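Local atomic coordinates of aminotransferase (Paracoccus denitrificans, PDB entry 4GRX), a protein that transfers amino groups as a class III omega-aminotransferase, using pyridoxal phosphate bound covalently as a Schiff base. Residues A[109-112]-A[113-116]; A[312-315]-A[316-320]; A[396-399]-A[400-403]. All coordinates share one frame; numbering follows the deposited sequence.

In the fold
From the N terminus, contact 1 (109-116) comes first and forms the end of helix 103-115, just before strand 122-126. Contact 2 (312-320) opens helix 313-324 directly after strand 307-311, the neighbour of strand 122-126 in the seven-stranded sheet. The two centres are about 15 Å apart, and Pro313 of contact 2 packs on Phe118, whose carbonyl shares the sodium with contact 1. Contact 3 (396-403) is the one that closes a turn: it follows strand 390-395 of the separate three-stranded sheet, with its centre about 46 Å from that of contact 1 and on the opposite side of the chain's centre. The three run in series, without nesting or crossing.

Contact 1. Residues A[109-112]-A[113-116]; sequences SEKL and VEVS. With NA (sodium ion), chain E.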
# COMPACT_ATOMS: atom_id res chain seq x y z
N SER A 109 9.19 -14.29 -8.23
CA SER A 109 9.44 -13.67 -9.54
C SER A 109 9.51 -14.73 -10.64
O SER A 109 8.76 -14.67 -11.61
CB SER A 109 10.74 -12.85 -9.54
OG SER A 109 10.66 -11.72 -8.69
N GLU A 110 10.40 -15.71 -10.46
CA GLU A 110 10.58 -16.81 -11.40
C GLU A 110 9.28 -17.57 -11.63
O GLU A 110 8.88 -17.80 -12.78
CB GLU A 110 11.66 -17.74 -10.87
CG GLU A 110 12.15 -18.77 -11.87
CD GLU A 110 13.50 -19.34 -11.47
OE1 GLU A 110 13.70 -19.57 -10.26
OE2 GLU A 110 14.35 -19.57 -12.36
N LYS A 111 8.62 -17.93 -10.54
CA LYS A 111 7.35 -18.64 -10.60
C LYS A 111 6.29 -17.84 -11.35
O LYS A 111 5.61 -18.36 -12.24
CB LYS A 111 6.87 -19.03 -9.20
CG LYS A 111 5.54 -19.77 -9.13
CD LYS A 111 5.42 -20.97 -10.07
CE LYS A 111 6.47 -22.05 -9.82
NZ LYS A 111 6.01 -23.41 -10.22
N LEU A 112 6.16 -16.56 -10.98
CA LEU A 112 5.17 -15.66 -11.57
C LEU A 112 5.30 -15.44 -13.08
O LEU A 112 4.28 -15.45 -13.78
CB LEU A 112 5.15 -14.31 -10.84
CG LEU A 112 4.28 -14.21 -9.58
CD1 LEU A 112 4.47 -12.85 -8.91
CD2 LEU A 112 2.81 -14.46 -9.89
N VAL A 113 6.51 -15.22 -13.58
CA VAL A 113 6.70 -15.04 -15.02
C VAL A 113 6.27 -16.32 -15.71
O VAL A 113 5.63 -16.30 -16.76
CB VAL A 113 8.15 -14.64 -15.37
CG1 VAL A 113 8.50 -14.97 -16.83
CG2 VAL A 113 8.37 -13.17 -15.08
N GLU A 114 6.58 -17.44 -15.07
CA GLU A 114 6.23 -18.74 -15.63
C GLU A 114 4.70 -18.94 -15.79
O GLU A 114 4.23 -19.21 -16.91
CB GLU A 114 6.86 -19.83 -14.79
CG GLU A 114 6.74 -21.19 -15.43
CD GLU A 114 6.54 -22.28 -14.41
OE1 GLU A 114 6.15 -23.39 -14.85
OE2 GLU A 114 6.76 -22.05 -13.20
N VAL A 115 3.94 -18.79 -14.70
CA VAL A 115 2.47 -18.93 -14.73
C VAL A 115 1.78 -17.82 -15.53
O VAL A 115 0.60 -17.95 -15.89
CB VAL A 115 1.84 -18.98 -13.31
CG1 VAL A 115 2.40 -20.14 -12.50
CG2 VAL A 115 2.03 -17.67 -12.56
N SER A 116 2.51 -16.74 -15.79
CA SER A 116 2.00 -15.63 -16.57
C SER A 116 1.91 -16.10 -18.01
O SER A 116 2.59 -17.06 -18.37
CB SER A 116 2.93 -14.42 -16.45
OG SER A 116 3.82 -14.30 -17.55
NA NA E . 5.02 -17.41 -18.85
O HOH W 1 3.83 -18.92 -19.97
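Leu112 and Val115 meet on the flank of helix 103-115 that faces helix 339-354, Leu112 buried and Val115 partly so, with Leu112 CD2 4.2 Å from Val115 CG2. Val115 holds CG2 between its own backbone N and carbonyl carbon (chi1 -59°), which brings that methyl within 3.4 Å of Leu112 O. Both side chains touch Ile349 of helix 339-354 and also Phe274, while Leu112 rests on Val123 and Tyr125 of strand 122-126. The backbone beneath is regular, with Val115 N donating to Lys111 O at 3.0 Å and an N-H...O angle of 168°. One residue on, the weak bond from Ser116 N to Leu112 O has an angle of 129°, as the chain leaves helical geometry. This helix C terminus is also a sodium site. Val113 O and Ser116 O each stand 2.5 Å from the ion, and Glu114 O, Phe118 O and a water are its other ligands. Ser116 OG donates to Val113 O at 2.8 Å, so that carbonyl serves both the metal and a hydroxyl. On the looser side, exposed Glu114 turns OE2 toward Lys111 NZ, 3.4 Å away, in a salt bridge whose hydrogen bond is weak. The lysine chain, bent at chi2 and chi3, folds back to reach it, and its CE lies equally close to OE2. Glu110 points elsewhere, to a salt bridge with Arg22 of the second subunit.

Contact 2. Residues A[312-315]-A[316-320]; sequences GPDL and AKRVE
Asp314 and Arg318, one helical turn apart, form a salt bridge in which NH1 of Arg318 donates to OD2 of Asp314 at 3.1 Å. The carboxylate oxygen lies at the guanidinium edge, near its plane. From the other side the fit is less exact: NH1 meets OD2 on its syn side but 31° out of the carboxylate plane, and the two flat groups are turned 41° against each other. Asp314 CG is anti to the backbone N (chi1 180°), and the arginine chain bends at chi3 to meet it. Lys317 NZ is 4.5 Å from Asp314 OD1, near but beyond a salt bridge.

The backbone frame starts at Gly312, the N-cap residue, whose O accepts from Ala316 N at 2.9 Å. The next residue repeats this with Lys317 N on Pro313 O, and the series continues through Arg318 N on Asp314 O and Val319 N on Leu315 O. Packing adds to this: Leu315 CD2 lies obliquely 3.8 Å from Arg318 NH1, and both side chains touch Leu143 of helix 129-146. Arg318 also pairs through NH2 with Glu147, so its charge is probably shared between two carboxylates and links the N-terminal part of helix 313-324 to the residue just after helix 129-146.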
# COMPACT_ATOMS: atom_id res chain seq x y z
N GLY A 312 5.23 -7.73 -19.38
CA GLY A 312 5.51 -8.59 -20.54
C GLY A 312 6.84 -8.21 -21.20
O GLY A 312 7.40 -7.15 -20.88
N PRO A 313 7.33 -9.03 -22.14
CA PRO A 313 8.67 -8.80 -22.73
C PRO A 313 8.93 -7.38 -23.26
O PRO A 313 9.98 -6.79 -22.96
CB PRO A 313 8.75 -9.82 -23.87
CG PRO A 313 7.73 -10.86 -23.54
CD PRO A 313 6.64 -10.18 -22.76
N ASP A 314 8.00 -6.83 -24.03
CA ASP A 314 8.28 -5.55 -24.66
C ASP A 314 8.48 -4.42 -23.62
O ASP A 314 9.48 -3.70 -23.65
CB ASP A 314 7.21 -5.21 -25.70
CG ASP A 314 7.46 -3.89 -26.38
OD1 ASP A 314 8.50 -3.73 -27.05
OD2 ASP A 314 6.60 -2.99 -26.24
N LEU A 315 7.55 -4.30 -22.68
CA LEU A 315 7.70 -3.33 -21.60
C LEU A 315 8.90 -3.62 -20.69
O LEU A 315 9.59 -2.70 -20.27
CB LEU A 315 6.41 -3.20 -20.79
CG LEU A 315 5.21 -2.57 -21.49
CD1 LEU A 315 4.02 -2.54 -20.54
CD2 LEU A 315 5.51 -1.16 -21.99
N ALA A 316 9.17 -4.90 -20.41
CA ALA A 316 10.35 -5.30 -19.65
C ALA A 316 11.62 -4.75 -20.29
O ALA A 316 12.41 -4.10 -19.63
CB ALA A 316 10.43 -6.81 -19.50
N LYS A 317 11.82 -5.00 -21.59
CA LYS A 317 12.98 -4.45 -22.30
C LYS A 317 13.03 -2.94 -22.10
O LYS A 317 14.02 -2.40 -21.60
CB LYS A 317 12.93 -4.75 -23.80
CG LYS A 317 13.10 -6.21 -24.22
CD LYS A 317 13.72 -6.29 -25.61
CE LYS A 317 13.02 -7.33 -26.49
NZ LYS A 317 11.64 -6.89 -26.87
N ARG A 318 11.95 -2.27 -22.51
CA ARG A 318 11.90 -0.81 -22.55
C ARG A 318 12.12 -0.13 -21.19
O ARG A 318 12.90 0.83 -21.10
CB ARG A 318 10.61 -0.34 -23.24
CG ARG A 318 10.69 -0.43 -24.76
CD ARG A 318 9.32 -0.42 -25.39
NE ARG A 318 8.65 0.87 -25.28
CZ ARG A 318 7.33 1.04 -25.33
NH1 ARG A 318 6.53 -0.01 -25.48
NH2 ARG A 318 6.81 2.26 -25.21
N VAL A 319 11.46 -0.65 -20.15
CA VAL A 319 11.63 -0.14 -18.78
C VAL A 319 13.07 -0.34 -18.32
O VAL A 319 13.71 0.60 -17.84
CB VAL A 319 10.65 -0.80 -17.77
CG1 VAL A 319 11.01 -0.45 -16.34
CG2 VAL A 319 9.22 -0.40 -18.08
N GLU A 320 13.57 -1.56 -18.49
CA GLU A 320 14.95 -1.91 -18.14
C GLU A 320 15.96 -0.95 -18.77
O GLU A 320 16.80 -0.39 -18.06
CB GLU A 320 15.26 -3.34 -18.54
CG GLU A 320 16.74 -3.70 -18.46
CD GLU A 320 17.13 -4.73 -19.51
OE1 GLU A 320 16.71 -5.91 -19.37
OE2 GLU A 320 17.86 -4.36 -20.46

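Contact 3. Residues A[396-399]-A[400-403]; sequences VKDK and PTKT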
# COMPACT_ATOMS: atom_id res chain seq x y z
N VAL A 396 -34.17 -4.91 -9.66
CA VAL A 396 -34.86 -3.83 -10.36
C VAL A 396 -36.23 -3.63 -9.73
O VAL A 396 -36.84 -4.60 -9.28
CB VAL A 396 -34.99 -4.14 -11.87
CG1 VAL A 396 -33.62 -4.31 -12.51
CG2 VAL A 396 -35.84 -5.38 -12.11
N LYS A 397 -36.71 -2.38 -9.68
CA LYS A 397 -38.11 -2.09 -9.34
C LYS A 397 -39.05 -2.60 -10.44
O LYS A 397 -40.00 -3.31 -10.16
CB LYS A 397 -38.35 -0.59 -9.13
CG LYS A 397 -39.81 -0.23 -8.87
CD LYS A 397 -40.22 -0.56 -7.43
CE LYS A 397 -41.73 -0.73 -7.29
NZ LYS A 397 -42.09 -1.16 -5.91
N ASP A 398 -38.78 -2.22 -11.68
CA ASP A 398 -39.53 -2.70 -12.82
C ASP A 398 -38.60 -3.37 -13.84
O ASP A 398 -37.64 -2.75 -14.31
CB ASP A 398 -40.29 -1.55 -13.48
CG ASP A 398 -41.14 -2.02 -14.64
OD1 ASP A 398 -42.22 -2.59 -14.38
OD2 ASP A 398 -40.72 -1.84 -15.81
N LYS A 399 -38.91 -4.61 -14.18
CA LYS A 399 -38.08 -5.43 -15.07
C LYS A 399 -38.10 -5.01 -16.55
O LYS A 399 -37.03 -4.74 -17.11
CB LYS A 399 -38.42 -6.91 -14.90
CG LYS A 399 -37.54 -7.87 -15.68
CD LYS A 399 -37.64 -9.25 -15.05
CE LYS A 399 -36.85 -10.30 -15.82
NZ LYS A 399 -36.65 -11.53 -14.99
N PRO A 400 -39.29 -4.96 -17.21
CA PRO A 400 -39.30 -4.49 -18.60
C PRO A 400 -38.50 -3.20 -18.83
O PRO A 400 -37.68 -3.14 -19.75
CB PRO A 400 -40.80 -4.28 -18.91
CG PRO A 400 -41.55 -4.64 -17.67
CD PRO A 400 -40.63 -5.42 -16.79
N THR A 401 -38.72 -2.18 -18.00
CA THR A 401 -38.06 -0.88 -18.18
C THR A 401 -36.66 -0.79 -17.57
O THR A 401 -35.95 0.20 -17.78
CB THR A 401 -38.91 0.28 -17.64
OG1 THR A 401 -39.11 0.11 -16.23
CG2 THR A 401 -40.26 0.36 -18.37
N LYS A 402 -36.27 -1.80 -16.80
CA LYS A 402 -34.93 -1.85 -16.21
C LYS A 402 -34.66 -0.84 -15.08
O LYS A 402 -33.52 -0.61 -14.71
CB LYS A 402 -33.86 -1.71 -17.30
CG LYS A 402 -33.68 -2.94 -18.16
CD LYS A 402 -32.72 -2.68 -19.31
CE LYS A 402 -32.47 -3.94 -20.12
NZ LYS A 402 -31.69 -3.62 -21.34
N THR A 403 -35.72 -0.28 -14.50
CA THR A 403 -35.58 0.82 -13.56
C THR A 403 -35.20 0.32 -12.17
O THR A 403 -35.82 -0.62 -11.67
CB THR A 403 -36.90 1.60 -13.46
OG1 THR A 403 -37.75 1.20 -14.54
CG2 THR A 403 -36.65 3.09 -13.54
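Asp398 and Thr401 are joined by two hydrogen bonds that converge on Asp398 OD2. This oxygen accepts from Thr401 OG1 at 2.6 Å and from Thr401 N at 3.0 Å, the two donors arriving from opposite faces of the carboxylate plane. The amide comes nearly along the C-O axis, whereas the hydroxyl sits on the anti side, 22° out of plane. Asp398 has CG anti to its amide nitrogen (chi1 -177°) and Thr401 has OG1 between backbone N and carbonyl carbon, which aims both groups across the turn.

Backbone bonds form the second group. Lys402 N donates to Lys399 O at 3.1 Å, closing a type I turn. Beyond it, Lys397 N and Asp398 N both reach Thr403 O, and Thr403 N reaches Asp398 O, but all three bonds are weak.

Among van der Waals contacts, Pro400 CG lies 3.5 Å from Asp398 OD2, the proline ring crossing the aspartate at about a right angle. Two lysines leave the turn for the body of the protein, Lys402 to the carbonyl and ring of Trp197 (hydrogen bond and cation-pi) and Lys399 to the carbonyl of Ile381.

Lys402, with its positive phi of 71°, occupies the place taken by the first bulge residue in a type I turn followed by a G1 beta bulge, a familiar way of reversing the chain.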